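Local coordinates for hypothetical protein PH1789 (Pyrococcus horikoshii, PDB 1WR2), which is of unknown function but belongs to the ATP-grasp clan, with an alpha/beta fold built on two antiparallel sheets, at residues A[217-220]-A[225-228]; A[26-31]-A[198-203]. All blocks are in the same frame, centred on the assembly; numbering follows the deposited sequence.

Contact 1: A[217-220]-A[225-228]; sequences FVYN and AVIV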
loop_
_atom_site.group_PDB
_atom_site.type_symbol
_atom_site.label_atom_id
_atom_site.label_comp_id
_atom_site.label_asym_id
_atom_site.label_seq_id
_atom_site.Cartn_x
_atom_site.Cartn_y
_atom_site.Cartn_z
ATOM N N PHE A 217 -8.715 -2.716 -0.772
ATOM C CA PHE A 217 -10.127 -2.870 -1.095
ATOM C C PHE A 217 -10.471 -4.344 -0.946
ATOM O O PHE A 217 -9.754 -5.207 -1.463
ATOM C CB PHE A 217 -10.442 -2.433 -2.538
ATOM C CG PHE A 217 -10.316 -0.950 -2.788
ATOM C CD1 PHE A 217 -10.503 -0.029 -1.765
ATOM C CD2 PHE A 217 -10.055 -0.475 -4.069
ATOM C CE1 PHE A 217 -10.437 1.338 -2.013
ATOM C CE2 PHE A 217 -9.988 0.889 -4.325
ATOM C CZ PHE A 217 -10.179 1.796 -3.294
ATOM N N VAL A 218 -11.555 -4.635 -0.237
ATOM C CA VAL A 218 -11.985 -6.015 -0.053
ATOM C C VAL A 218 -13.314 -6.230 -0.762
ATOM O O VAL A 218 -14.301 -5.550 -0.485
ATOM C CB VAL A 218 -12.138 -6.378 1.441
ATOM C CG1 VAL A 218 -12.564 -7.834 1.579
ATOM C CG2 VAL A 218 -10.817 -6.158 2.166
ATOM N N TYR A 219 -13.326 -7.179 -1.688
ATOM C CA TYR A 219 -14.522 -7.476 -2.457
ATOM C C TYR A 219 -15.374 -8.540 -1.781
ATOM O O TYR A 219 -15.002 -9.079 -0.740
ATOM C CB TYR A 219 -14.123 -7.908 -3.866
ATOM C CG TYR A 219 -13.259 -6.880 -4.568
ATOM C CD1 TYR A 219 -13.719 -5.577 -4.765
ATOM C CD2 TYR A 219 -11.980 -7.204 -5.022
ATOM C CE1 TYR A 219 -12.926 -4.626 -5.401
ATOM C CE2 TYR A 219 -11.177 -6.258 -5.656
ATOM C CZ TYR A 219 -11.657 -4.977 -5.844
ATOM O OH TYR A 219 -10.882 -4.049 -6.493
ATOM N N ASN A 220 -16.523 -8.842 -2.376
ATOM C CA ASN A 220 -17.428 -9.821 -1.795
ATOM C C ASN A 220 -16.838 -11.217 -1.709
ATOM O O ASN A 220 -15.782 -11.498 -2.273
ATOM C CB ASN A 220 -18.743 -9.837 -2.569
ATOM C CG ASN A 220 -19.351 -8.452 -2.694
ATOM O OD1 ASN A 220 -19.389 -7.690 -1.725
ATOM N ND2 ASN A 220 -19.829 -8.122 -3.885
ATOM N N ALA A 225 -9.210 -9.617 -2.581
ATOM C CA ALA A 225 -9.004 -8.213 -2.248
ATOM C C ALA A 225 -7.812 -7.669 -3.027
ATOM O O ALA A 225 -7.113 -8.421 -3.710
ATOM C CB ALA A 225 -8.758 -8.072 -0.756
ATOM N N VAL A 226 -7.574 -6.366 -2.910
ATOM C CA VAL A 226 -6.464 -5.736 -3.610
ATOM C C VAL A 226 -5.862 -4.584 -2.799
ATOM O O VAL A 226 -6.580 -3.790 -2.195
ATOM C CB VAL A 226 -6.921 -5.218 -4.999
ATOM C CG1 VAL A 226 -7.896 -4.064 -4.843
ATOM C CG2 VAL A 226 -5.720 -4.814 -5.825
ATOM N N ILE A 227 -4.535 -4.519 -2.777
ATOM C CA ILE A 227 -3.807 -3.475 -2.057
ATOM C C ILE A 227 -3.642 -2.266 -2.976
ATOM O O ILE A 227 -3.071 -2.377 -4.058
ATOM C CB ILE A 227 -2.424 -3.985 -1.632
ATOM C CG1 ILE A 227 -2.588 -5.160 -0.662
ATOM C CG2 ILE A 227 -1.616 -2.863 -1.012
ATOM C CD1 ILE A 227 -1.307 -5.947 -0.427
ATOM N N VAL A 228 -4.135 -1.113 -2.544
ATOM C CA VAL A 228 -4.057 0.088 -3.363
ATOM C C VAL A 228 -2.816 0.943 -3.149
ATOM O O VAL A 228 -2.263 1.498 -4.102
ATOM C CB VAL A 228 -5.325 0.940 -3.168
ATOM C CG1 VAL A 228 -5.281 2.173 -4.059
ATOM C CG2 VAL A 228 -6.551 0.093 -3.490
#
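The Phe217 ring has Val228 CG2 over one face, 3.7 Å from the ring centroid and 19° off its normal, a CH-pi contact shifted toward the CD2–CE2 rim. Its CG lies anti to the carbonyl carbon (chi1 -69°), which swings the ring under that methyl group. At the root of the same side chain, Phe217 CB rests 3.8 Å from Val226 CG1. Phe217 and Val226 form an antiparallel hydrogen-bonded pair: Phe217 N gives to Val226 O at 2.8 Å, and Val226 N gives to Phe217 O at 2.9 Å, this second donor lying in the carbonyl plane.

Next along, Val218 and Ala225 make a non-hydrogen-bonded pair on the other side of the sheet, where Val218 CG2 meets Ala225 CB at 4.1 Å. Beyond the strand end, Tyr219 reaches back across Val226, putting its OH 3.4 Å from Val226 CG1; the hydroxyl itself is hydrogen-bonded to Lys117 O, and Lys117 also makes a cation-pi contact with the ring.

Two backbone bonds hold this end of the beta hairpin in register, while mostly apolar contacts, one of them over an aromatic face, cover the Phe217–Val226 side.

Contact 2: A[26-31]-A[198-203]; sequences KQVLKA and SKLVDD
No aromatic ring or side-chain amide enters the touch of Val28 and Leu29 on Leu200, which is made by methyl groups. The nearby flat group on helix 187-203, not itself in the contact, is the Asp203 carboxylate, one helical turn on from Lys199. Lys199 NZ makes a salt bridge to Asp203 OD1 at 2.8 Å, meeting the oxygen on its syn lone pair, and OD2 is hydrogen-bonded to the hydroxyl of Tyr32. Both carboxylate oxygens thus have partners, which should hold its rotation.

Leu200 carries the contact for its helix. With CG anti to the backbone N (chi1 -177°), the side chain extends toward helix 22-30 and presents both methyls. Its CD1 does most of the work, lying 3.8 Å from Leu29 CD2, 4.0 Å from Val28 CG1 and 3.9 Å from the carbonyl oxygen Val28 O. The other branch, Leu200 CD2, sits 4.1 Å from Val28 CG1, so that one valine methyl is met by both leucine methyls. The Val28 and Leu200 side chains cross at about a right angle. Leu29 starts out pointing away from the partner helix, and only its CD2 branch comes back to meet Leu200.

Around them, Leu29 also packs on Met211 and Leu213, Leu200 on Ile208, and Val28 on Ile232, all from strands 208-218 and 225-234. Two helices crossing at a steep angle, touching through a few methyl groups, and both packed on strand 208-218, are consistent with the layered alpha/beta build of the ATP-grasp domain, here helices 22-30 and 187-203 against its six-stranded antiparallel sheet.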
loop_
_atom_site.group_PDB
_atom_site.type_symbol
_atom_site.label_atom_id
_atom_site.label_comp_id
_atom_site.label_asym_id
_atom_site.label_seq_id
_atom_site.Cartn_x
_atom_site.Cartn_y
_atom_site.Cartn_z
ATOM N N LYS A 26 5.675 -2.021 -2.460
ATOM C CA LYS A 26 4.896 -3.050 -3.140
ATOM C C LYS A 26 5.721 -4.220 -3.663
ATOM O O LYS A 26 5.220 -5.340 -3.761
ATOM C CB LYS A 26 4.066 -2.424 -4.253
ATOM C CG LYS A 26 2.897 -1.625 -3.703
ATOM C CD LYS A 26 2.163 -0.900 -4.805
ATOM C CE LYS A 26 0.914 -0.215 -4.284
ATOM N NZ LYS A 26 0.255 0.543 -5.395
ATOM N N GLN A 27 6.980 -3.968 -3.997
ATOM C CA GLN A 27 7.861 -5.036 -4.444
ATOM C C GLN A 27 8.046 -5.980 -3.256
ATOM O O GLN A 27 8.067 -7.196 -3.414
ATOM C CB GLN A 27 9.214 -4.470 -4.875
ATOM C CG GLN A 27 9.220 -3.854 -6.270
ATOM C CD GLN A 27 10.533 -3.160 -6.588
ATOM O OE1 GLN A 27 10.760 -2.016 -6.187
ATOM N NE2 GLN A 27 11.416 -3.859 -7.290
ATOM N N VAL A 28 8.184 -5.412 -2.060
ATOM C CA VAL A 28 8.342 -6.235 -0.866
ATOM C C VAL A 28 7.064 -7.049 -0.659
ATOM O O VAL A 28 7.111 -8.249 -0.377
ATOM C CB VAL A 28 8.593 -5.367 0.381
ATOM C CG1 VAL A 28 8.617 -6.240 1.629
ATOM C CG2 VAL A 28 9.908 -4.619 0.235
ATOM N N LEU A 29 5.923 -6.391 -0.820
ATOM C CA LEU A 29 4.640 -7.046 -0.646
ATOM C C LEU A 29 4.441 -8.187 -1.640
ATOM O O LEU A 29 4.054 -9.289 -1.249
ATOM C CB LEU A 29 3.505 -6.024 -0.763
ATOM C CG LEU A 29 3.566 -4.848 0.230
ATOM C CD1 LEU A 29 2.318 -3.986 0.079
ATOM C CD2 LEU A 29 3.658 -5.362 1.652
ATOM N N LYS A 30 4.714 -7.934 -2.917
ATOM C CA LYS A 30 4.561 -8.969 -3.933
ATOM C C LYS A 30 5.456 -10.179 -3.667
ATOM O O LYS A 30 5.061 -11.318 -3.921
ATOM C CB LYS A 30 4.863 -8.405 -5.329
ATOM C CG LYS A 30 3.785 -7.472 -5.863
ATOM C CD LYS A 30 4.039 -7.060 -7.312
ATOM C CE LYS A 30 5.289 -6.215 -7.448
ATOM N NZ LYS A 30 5.462 -5.749 -8.850
ATOM N N ALA A 31 6.657 -9.929 -3.154
ATOM C CA ALA A 31 7.608 -10.993 -2.863
ATOM C C ALA A 31 7.024 -11.996 -1.876
ATOM O O ALA A 31 7.527 -13.115 -1.743
ATOM C CB ALA A 31 8.899 -10.399 -2.306
ATOM N N SER A 198 2.057 -10.929 8.417
ATOM C CA SER A 198 2.666 -11.447 9.637
ATOM C C SER A 198 3.969 -12.173 9.301
ATOM O O SER A 198 4.980 -11.996 9.973
ATOM C CB SER A 198 1.687 -12.408 10.331
ATOM O OG SER A 198 2.235 -12.970 11.509
ATOM N N LYS A 199 3.926 -12.988 8.251
ATOM C CA LYS A 199 5.083 -13.759 7.792
ATOM C C LYS A 199 6.179 -12.812 7.315
ATOM O O LYS A 199 7.344 -12.926 7.711
ATOM C CB LYS A 199 4.647 -14.693 6.653
ATOM C CG LYS A 199 5.780 -15.374 5.897
ATOM C CD LYS A 199 6.686 -16.180 6.820
ATOM C CE LYS A 199 7.803 -16.859 6.032
ATOM N NZ LYS A 199 8.786 -17.523 6.926
ATOM N N LEU A 200 5.785 -11.871 6.469
ATOM C CA LEU A 200 6.696 -10.875 5.922
ATOM C C LEU A 200 7.409 -10.114 7.042
ATOM O O LEU A 200 8.634 -9.971 7.028
ATOM C CB LEU A 200 5.896 -9.903 5.034
ATOM C CG LEU A 200 6.565 -8.775 4.239
ATOM C CD1 LEU A 200 5.566 -8.248 3.233
ATOM C CD2 LEU A 200 7.030 -7.652 5.149
ATOM N N VAL A 201 6.641 -9.641 8.019
ATOM C CA VAL A 201 7.207 -8.887 9.135
ATOM C C VAL A 201 8.087 -9.745 10.046
ATOM O O VAL A 201 9.145 -9.297 10.500
ATOM C CB VAL A 201 6.088 -8.233 9.972
ATOM C CG1 VAL A 201 6.685 -7.453 11.144
ATOM C CG2 VAL A 201 5.263 -7.312 9.077
ATOM N N ASP A 202 7.651 -10.970 10.316
ATOM C CA ASP A 202 8.427 -11.863 11.169
ATOM C C ASP A 202 9.784 -12.120 10.494
ATOM O O ASP A 202 10.834 -12.019 11.123
ATOM C CB ASP A 202 7.644 -13.164 11.386
ATOM C CG ASP A 202 8.237 -14.041 12.483
ATOM O OD1 ASP A 202 8.692 -13.502 13.508
ATOM O OD2 ASP A 202 8.226 -15.278 12.324
ATOM N N ASP A 203 9.756 -12.421 9.200
ATOM C CA ASP A 203 10.978 -12.668 8.437
ATOM C C ASP A 203 11.913 -11.472 8.437
ATOM O O ASP A 203 13.123 -11.609 8.636
ATOM C CB ASP A 203 10.638 -12.986 6.987
ATOM C CG ASP A 203 10.284 -14.426 6.780
ATOM O OD1 ASP A 203 10.058 -15.134 7.784
ATOM O OD2 ASP A 203 10.227 -14.844 5.611
#

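Contact 1 and contact 2 relate to the same sheet in different ways: 217-220/225-228 lies within it, near the hairpin turn, whereas 26-31/198-203 lies between two helices packed on it. Their centres are about 17 Å apart. All the touching residues of contact 2 are buried; it has no hydrogen bond across it and is made by methyl groups, with one touching a backbone carbonyl oxygen. Contact 1 is only partly buried and combines backbone hydrogen bonds with ring and methyl packing. They also meet directly: Lys26 NZ, an amine that also makes salt bridges to Glu22 and Glu39, is 3.0 Å from Val228 O, probably a hydrogen bond, and Ile227 CD1 packs at 4.2 Å on Leu29 CD1.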